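Local coordinates for protein taurocyamine kinase (Schistosoma mansoni, PDB 4WOD) that reversibly transfers phosphate between ATP and taurocyamine with the help of magnesium, as a duplicated member of the ATP:guanido phosphotransferase family, at residues A[235-238]-A[239-243]. The protein carries 4 engineered substitutions. Residues are numbered along the deposited sequence; the frame is centred on the assembly and turned at random.
Sequences GLTA and VYKRL. Engineered in segment 235-238: Gly-235 (natural residue Asp), Thr-237 (natural residue Ile).
Thr-237 and Lys-241, one turn apart at the start of helix 236-251, run side by side and point the same way, with the methyl CG2 of Thr-237 3.7 Å from CE of Lys-241. Threonine here is an engineered residue. Its chi1 of -67° sets CG2 anti to the backbone N and beside the carbonyl carbon, on the side where the extended lysine chain passes; OG1, turned the other way, accepts a hydrogen bond from the backbone N of Phe-107. Beyond the methyl, NZ of Lys-241 makes weak hydrogen bonds to the carbonyls of Leu-102 and Leu-105.

A different geometry joins Ala-238 and Arg-242. The arginine chain bends at chi3 (-41°), folding the guanidinium back so that one of its faces lies over Ala-238 O, 3.7 Å from the plane and displaced toward the rim. NH2 stands 4.0 Å from CB of Ala-238. Ala-238 O instead accepts a hydrogen bond from Arg-242 N at 2.8 Å, while NH2 and NH1 of Arg-242 hydrogen-bond to Gln-231 and to the carbonyl of Asn-214.

Gly-235, also engineered, occupies the N-cap; Gly-235 O accepts a long, nearly linear hydrogen bond from Val-239 N (3.3 Å, 172°). CG2 of Val-239 leans within 3.2 Å of Gly-235 O. On the sheet-facing side, Val-239 packs on Val-122 of strand 117-126, whereas Leu-236 meets both that strand and helix 331-355.

Four successive i to i+4 backbone hydrogen bonds therefore join the first two turns of the helix, supplemented by the Thr-237/Lys-241 methyl-to-methylene contact and the guanidinium over Ala-238 O. Aliphatic groups seat the helix on the catalytic-domain sheet, while the arginine and lysine carry their charge to polar partners elsewhere.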
loop_
_atom_site.group_PDB
_atom_site.type_symbol
_atom_site.label_atom_id
_atom_site.label_comp_id
_atom_site.label_asym_id
_atom_site.label_seq_id
_atom_site.Cartn_x
_atom_site.Cartn_y
_atom_site.Cartn_z
ATOM N N GLY A 235 8.755 22.141 -18.068
ATOM C CA GLY A 235 8.749 23.547 -17.679
ATOM C C GLY A 235 7.603 23.910 -16.728
ATOM O O GLY A 235 6.687 24.643 -17.110
ATOM N N LEU A 236 7.649 23.403 -15.494
ATOM C CA LEU A 236 6.614 23.698 -14.490
ATOM C C LEU A 236 6.466 25.199 -14.237
ATOM O O LEU A 236 5.360 25.700 -14.046
ATOM C CB LEU A 236 6.916 22.981 -13.167
ATOM C CG LEU A 236 5.980 23.285 -11.985
ATOM C CD1 LEU A 236 4.604 22.734 -12.269
ATOM C CD2 LEU A 236 6.504 22.720 -10.671
ATOM N N THR A 237 7.584 25.917 -14.246
ATOM C CA THR A 237 7.567 27.356 -13.984
ATOM C C THR A 237 6.640 28.147 -14.920
ATOM O O THR A 237 5.785 28.909 -14.455
ATOM C CB THR A 237 8.993 27.939 -14.090
ATOM O OG1 THR A 237 9.792 27.410 -13.020
ATOM C CG2 THR A 237 8.942 29.462 -14.001
ATOM N N ALA A 238 6.816 27.952 -16.225
ATOM C CA ALA A 238 6.004 28.619 -17.251
ATOM C C ALA A 238 4.532 28.174 -17.186
ATOM O O ALA A 238 3.623 29.000 -17.236
ATOM C CB ALA A 238 6.580 28.336 -18.632
ATOM N N VAL A 239 4.310 26.869 -17.059
ATOM C CA VAL A 239 2.949 26.322 -16.992
ATOM C C VAL A 239 2.180 26.960 -15.837
ATOM O O VAL A 239 1.034 27.399 -15.996
ATOM C CB VAL A 239 2.960 24.787 -16.812
ATOM C CG1 VAL A 239 1.540 24.237 -16.625
ATOM C CG2 VAL A 239 3.637 24.133 -17.987
ATOM N N TYR A 240 2.833 27.016 -14.682
ATOM C CA TYR A 240 2.213 27.516 -13.456
ATOM C C TYR A 240 1.982 29.015 -13.514
ATOM O O TYR A 240 0.918 29.485 -13.136
ATOM C CB TYR A 240 3.074 27.164 -12.250
ATOM C CG TYR A 240 2.612 27.724 -10.918
ATOM C CD1 TYR A 240 1.584 27.124 -10.203
ATOM C CD2 TYR A 240 3.239 28.827 -10.360
ATOM C CE1 TYR A 240 1.181 27.612 -8.970
ATOM C CE2 TYR A 240 2.841 29.339 -9.138
ATOM C CZ TYR A 240 1.808 28.731 -8.445
ATOM O OH TYR A 240 1.427 29.238 -7.224
ATOM N N LYS A 241 2.985 29.756 -13.979
ATOM C CA LYS A 241 2.838 31.195 -14.162
ATOM C C LYS A 241 1.717 31.515 -15.133
ATOM O O LYS A 241 0.934 32.431 -14.888
ATOM C CB LYS A 241 4.139 31.821 -14.666
ATOM C CG LYS A 241 5.127 32.142 -13.568
ATOM C CD LYS A 241 6.393 32.806 -14.121
ATOM C CE LYS A 241 7.509 32.762 -13.072
ATOM N NZ LYS A 241 8.687 33.652 -13.375
ATOM N N ARG A 242 1.650 30.774 -16.237
ATOM C CA ARG A 242 0.622 31.003 -17.252
ATOM C C ARG A 242 -0.764 30.805 -16.647
ATOM O O ARG A 242 -1.671 31.602 -16.872
ATOM C CB ARG A 242 0.807 30.069 -18.449
ATOM C CG ARG A 242 -0.175 30.282 -19.580
ATOM C CD ARG A 242 0.037 29.213 -20.639
ATOM N NE ARG A 242 1.464 29.027 -20.794
ATOM C CZ ARG A 242 2.084 27.858 -20.858
ATOM N NH1 ARG A 242 1.408 26.726 -20.832
ATOM N NH2 ARG A 242 3.401 27.838 -20.971
ATOM N N LEU A 243 -0.904 29.742 -15.860
ATOM C CA LEU A 243 -2.153 29.484 -15.157
ATOM C C LEU A 243 -2.493 30.579 -14.159
ATOM O O LEU A 243 -3.625 31.058 -14.132
ATOM C CB LEU A 243 -2.103 28.155 -14.423
ATOM C CG LEU A 243 -3.407 27.820 -13.691
ATOM C CD1 LEU A 243 -4.547 27.611 -14.671
ATOM C CD2 LEU A 243 -3.221 26.570 -12.828
#